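Local coordinates for protein probable transcriptional regulator (Pseudomonas aeruginosa, PDB 2ESN) that probably regulates transcription as a LysR-type factor, binding DNA through a helix-turn-helix domain and probably sensing a small-molecule effector through a periplasmic-binding-protein-like domain, at residues C[29-34]-C[39-44]; C[92-97]-C[294-299]. All blocks are in the same frame, centred on the assembly; numbering follows the deposited sequence.

Contact 1: C[29-34]-C[39-44]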
# COMPACT_ATOMS: atom_id res chain seq x y z
N THR C 29 -28.17 35.48 -16.45
CA THR C 29 -28.25 34.20 -15.73
C THR C 29 -27.04 33.79 -14.88
O THR C 29 -27.18 33.00 -13.94
CB THR C 29 -28.64 33.07 -16.60
OG1 THR C 29 -27.82 33.07 -17.79
CG2 THR C 29 -30.19 33.23 -16.98
N ALA C 30 -25.84 34.26 -15.24
CA ALA C 30 -24.67 33.95 -14.42
C ALA C 30 -24.87 34.69 -13.10
O ALA C 30 -24.66 34.11 -12.03
CB ALA C 30 -23.35 34.42 -15.13
N ALA C 31 -25.27 35.95 -13.17
CA ALA C 31 -25.48 36.77 -11.99
C ALA C 31 -26.55 36.15 -11.07
O ALA C 31 -26.28 35.91 -9.90
CB ALA C 31 -25.87 38.18 -12.38
N SER C 32 -27.74 35.85 -11.61
CA SER C 32 -28.75 35.19 -10.75
C SER C 32 -28.26 33.82 -10.23
O SER C 32 -28.50 33.51 -9.09
CB SER C 32 -30.16 35.15 -11.35
OG SER C 32 -30.24 34.25 -12.44
N GLU C 33 -27.50 33.04 -11.01
CA GLU C 33 -26.85 31.87 -10.38
C GLU C 33 -26.02 32.27 -9.11
O GLU C 33 -26.06 31.59 -8.09
CB GLU C 33 -26.01 31.04 -11.38
CG GLU C 33 -25.59 29.68 -10.81
CD GLU C 33 -24.52 28.96 -11.58
OE1 GLU C 33 -23.48 28.63 -10.97
OE2 GLU C 33 -24.67 28.73 -12.80
N LEU C 34 -25.32 33.41 -9.15
CA LEU C 34 -24.44 33.80 -8.06
C LEU C 34 -25.14 34.65 -6.99
O LEU C 34 -24.52 34.96 -5.98
CB LEU C 34 -23.23 34.54 -8.58
CG LEU C 34 -22.37 33.81 -9.61
CD1 LEU C 34 -21.36 34.75 -10.24
CD2 LEU C 34 -21.67 32.66 -8.97
N SER C 39 -24.89 44.95 -11.64
CA SER C 39 -23.77 45.87 -11.62
C SER C 39 -22.62 45.27 -10.81
O SER C 39 -21.44 45.53 -11.12
CB SER C 39 -24.21 47.26 -11.15
OG SER C 39 -24.07 47.46 -9.75
N ALA C 40 -22.96 44.43 -9.83
CA ALA C 40 -21.98 43.73 -9.02
C ALA C 40 -21.25 42.73 -9.90
O ALA C 40 -20.01 42.64 -9.84
CB ALA C 40 -22.61 43.02 -7.83
N PHE C 41 -22.03 41.97 -10.68
CA PHE C 41 -21.51 41.07 -11.68
C PHE C 41 -20.58 41.76 -12.66
O PHE C 41 -19.53 41.25 -13.05
CB PHE C 41 -22.61 40.35 -12.47
CG PHE C 41 -22.09 39.12 -13.23
CD1 PHE C 41 -21.98 37.88 -12.58
CD2 PHE C 41 -21.69 39.23 -14.55
CE1 PHE C 41 -21.48 36.74 -13.25
CE2 PHE C 41 -21.18 38.11 -15.24
CZ PHE C 41 -21.06 36.86 -14.60
N SER C 42 -21.01 42.92 -13.13
CA SER C 42 -20.29 43.56 -14.21
C SER C 42 -18.95 44.12 -13.65
O SER C 42 -17.92 44.06 -14.33
CB SER C 42 -21.17 44.67 -14.75
OG SER C 42 -20.55 45.35 -15.81
N HIS C 43 -18.99 44.62 -12.41
CA HIS C 43 -17.78 45.09 -11.72
C HIS C 43 -16.82 43.90 -11.58
O HIS C 43 -15.63 44.02 -11.87
CB HIS C 43 -18.13 45.73 -10.34
CG HIS C 43 -16.94 46.08 -9.47
ND1 HIS C 43 -15.79 46.69 -9.96
CD2 HIS C 43 -16.76 45.99 -8.13
CE1 HIS C 43 -14.93 46.88 -8.97
NE2 HIS C 43 -15.49 46.47 -7.85
N ALA C 44 -17.34 42.75 -11.16
CA ALA C 44 -16.49 41.57 -10.89
C ALA C 44 -15.83 41.13 -12.17
O ALA C 44 -14.63 40.81 -12.18
CB ALA C 44 -17.30 40.44 -10.28

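Contact 2: C[92-97]-C[294-299]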
# COMPACT_ATOMS: atom_id res chain seq x y z
N ARG C 92 -22.46 20.32 3.26
CA ARG C 92 -23.86 20.41 2.72
C ARG C 92 -24.86 19.97 3.80
O ARG C 92 -24.68 18.91 4.39
CB ARG C 92 -24.02 19.59 1.46
CG ARG C 92 -25.36 19.85 0.74
CD ARG C 92 -25.59 18.84 -0.38
NE ARG C 92 -24.66 19.02 -1.49
CZ ARG C 92 -24.72 20.03 -2.37
NH1 ARG C 92 -25.66 20.97 -2.27
NH2 ARG C 92 -23.80 20.09 -3.34
N PRO C 93 -25.85 20.82 4.14
CA PRO C 93 -26.89 20.40 5.12
C PRO C 93 -27.60 19.13 4.62
O PRO C 93 -27.93 19.05 3.43
CB PRO C 93 -27.87 21.58 5.12
CG PRO C 93 -27.01 22.78 4.76
CD PRO C 93 -26.06 22.21 3.67
N PHE C 94 -27.77 18.13 5.47
CA PHE C 94 -28.36 16.88 4.96
C PHE C 94 -29.89 16.86 4.84
O PHE C 94 -30.57 16.88 5.85
CB PHE C 94 -27.86 15.67 5.76
CG PHE C 94 -28.29 14.36 5.20
CD1 PHE C 94 -27.82 13.92 3.96
CD2 PHE C 94 -29.22 13.57 5.88
CE1 PHE C 94 -28.26 12.71 3.44
CE2 PHE C 94 -29.64 12.38 5.35
CZ PHE C 94 -29.17 11.94 4.14
N VAL C 95 -30.44 16.82 3.63
CA VAL C 95 -31.91 16.60 3.52
C VAL C 95 -32.31 15.33 2.76
O VAL C 95 -32.13 15.24 1.53
CB VAL C 95 -32.70 17.86 3.06
CG1 VAL C 95 -32.11 19.12 3.75
CG2 VAL C 95 -32.70 18.02 1.54
N PRO C 96 -32.85 14.34 3.50
CA PRO C 96 -33.11 13.01 2.89
C PRO C 96 -33.82 13.08 1.53
O PRO C 96 -33.35 12.47 0.51
CB PRO C 96 -33.96 12.30 3.94
CG PRO C 96 -33.74 13.00 5.25
CD PRO C 96 -33.18 14.38 4.96
N GLY C 97 -34.92 13.84 1.50
CA GLY C 97 -35.78 13.89 0.37
C GLY C 97 -35.13 14.41 -0.84
O GLY C 97 -35.59 14.15 -1.95
N HIS C 294 -24.77 10.40 8.53
CA HIS C 294 -24.57 9.21 9.30
C HIS C 294 -25.61 9.03 10.38
O HIS C 294 -26.08 7.92 10.59
CB HIS C 294 -23.19 9.23 9.95
CG HIS C 294 -22.11 8.78 9.02
ND1 HIS C 294 -21.13 7.89 9.40
CD2 HIS C 294 -21.89 9.06 7.71
CE1 HIS C 294 -20.32 7.67 8.37
NE2 HIS C 294 -20.78 8.35 7.32
N ALA C 295 -25.97 10.11 11.06
CA ALA C 295 -27.02 10.05 12.09
C ALA C 295 -28.37 9.62 11.45
O ALA C 295 -29.09 8.84 12.01
CB ALA C 295 -27.17 11.44 12.82
N TRP C 296 -28.70 10.14 10.27
CA TRP C 296 -29.95 9.73 9.61
C TRP C 296 -29.95 8.22 9.27
O TRP C 296 -30.92 7.47 9.60
CB TRP C 296 -30.14 10.58 8.38
CG TRP C 296 -31.28 10.18 7.50
CD1 TRP C 296 -32.59 10.51 7.66
CD2 TRP C 296 -31.20 9.40 6.30
NE1 TRP C 296 -33.33 9.98 6.64
CE2 TRP C 296 -32.51 9.26 5.81
CE3 TRP C 296 -30.15 8.76 5.61
CZ2 TRP C 296 -32.82 8.57 4.64
CZ3 TRP C 296 -30.45 8.04 4.42
CH2 TRP C 296 -31.79 7.96 3.96
N MET C 297 -28.85 7.76 8.65
CA MET C 297 -28.77 6.38 8.21
C MET C 297 -28.82 5.48 9.42
O MET C 297 -29.48 4.41 9.40
CB MET C 297 -27.54 6.13 7.34
CG MET C 297 -27.48 4.64 6.84
SD MET C 297 -28.84 4.10 5.80
CE MET C 297 -28.38 4.83 4.39
N ILE C 298 -28.15 5.89 10.50
CA ILE C 298 -28.26 5.12 11.74
C ILE C 298 -29.73 5.01 12.19
O ILE C 298 -30.21 3.93 12.51
CB ILE C 298 -27.42 5.72 12.86
CG1 ILE C 298 -25.93 5.42 12.64
CG2 ILE C 298 -27.79 5.08 14.18
CD1 ILE C 298 -25.01 6.34 13.47
N GLY C 299 -30.46 6.12 12.21
CA GLY C 299 -31.89 6.06 12.55
C GLY C 299 -32.76 5.28 11.56
O GLY C 299 -33.78 4.70 11.94

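Contact 1: C[29-34]-C[39-44]
The contact between 29-34 and 39-44 is wholly apolar and converges on one ring, that of F41, which meets A30, A31 and L34. With F41 CG anti to the backbone N (chi1 -164°), the phenyl group is carried across to the preceding helix. A30 CB lies 3.4 Å from F41 CZ, at the far end of the ring. Nearer the root, the backbone and methyl of A31 come alongside: A31 CA is 3.7 Å from F41 CD1, and A31 CB is 3.9 Å from the same atom. L34 differs in reaching the ring edge in its plane, where L34 CD1 sits 3.6 Å from F41 CE1; the two side chains cross at about a right angle.

The small alanines are compatible with this approach, letting a phenyl ring lie close to their helix: the segment axes pass 9.7 Å apart at 105°. Beyond it, V17 and L21 of helix 15-24 also touch F41, and V17 touches L34 as well, so the ring belongs to a three-helix core.

The arrangement is consistent with the helix-turn-helix of the LysR family, in which 38-52 would be the recognition helix. No hydrogen bond joins the segments: between them the contact is held by shape and buried hydrocarbon alone, a packing without directional bonds.

Contact 2: C[92-97]-C[294-299]
The rings of F94 and W296 meet with their planes at 58°, an oblique pairing in which the rim of the phenyl ring leans over the indole. F94 CE2 stands 3.2 Å above the indole plane of W296, displaced toward its rim, while W296 CD2 lies in the plane of the phenyl ring at its edge. The two nearest points are F94 CE2 and W296 CG, 3.5 Å apart, and F94 CZ reaches on to W296 CE3 at 3.6 Å. One face of the phenyl ring has the backbone N of P96 over it, near the rim.

P96 comes obliquely, from the same side of the indole plane as F94, to the nitrogen end: P96 CG is 3.3 Å from W296 NE1 and 3.7 Å from W296 CD1. The rigid pyrrolidine thus offers its CB and CG methylenes to the aromatic system. The two residues divide the indole between them, F94 lying by W296 CG, CD2 and CE3 and P96 by NE1 and CD1.

A chi1 of 173° swings the indole of W296 out from helix 293-303 toward the loop; it also touches F103, L123 and A127, and F94 shares F103 with it. The segments exchange no hydrogen bond. A broad indole suits this place because it can meet the interdomain loop and the effector-domain sheet at once, joining them through dispersion and the partial burial of apolar surface.

From the N terminus, contact 1 comes first and closes a very short loop: four residues, which include the turn between the helices, separate its segments. The chain then runs through the hairpin 57-60/63-66 and the long helix 68-87 before entering 92-97, where contact 2 opens. That contact closes only 196 residues later, after nearly the whole effector-binding domain, when helix 293-303 returns to the loop that precedes strand 102-107. The contacts are in series, neither nested nor crossed; the centres of contact 1 and contact 2 lie about 33 Å apart. Contact 1 is internal to the DNA-binding domain; contact 2 ties the connection leaving the long helix to a helix near the C-terminal end of the chain.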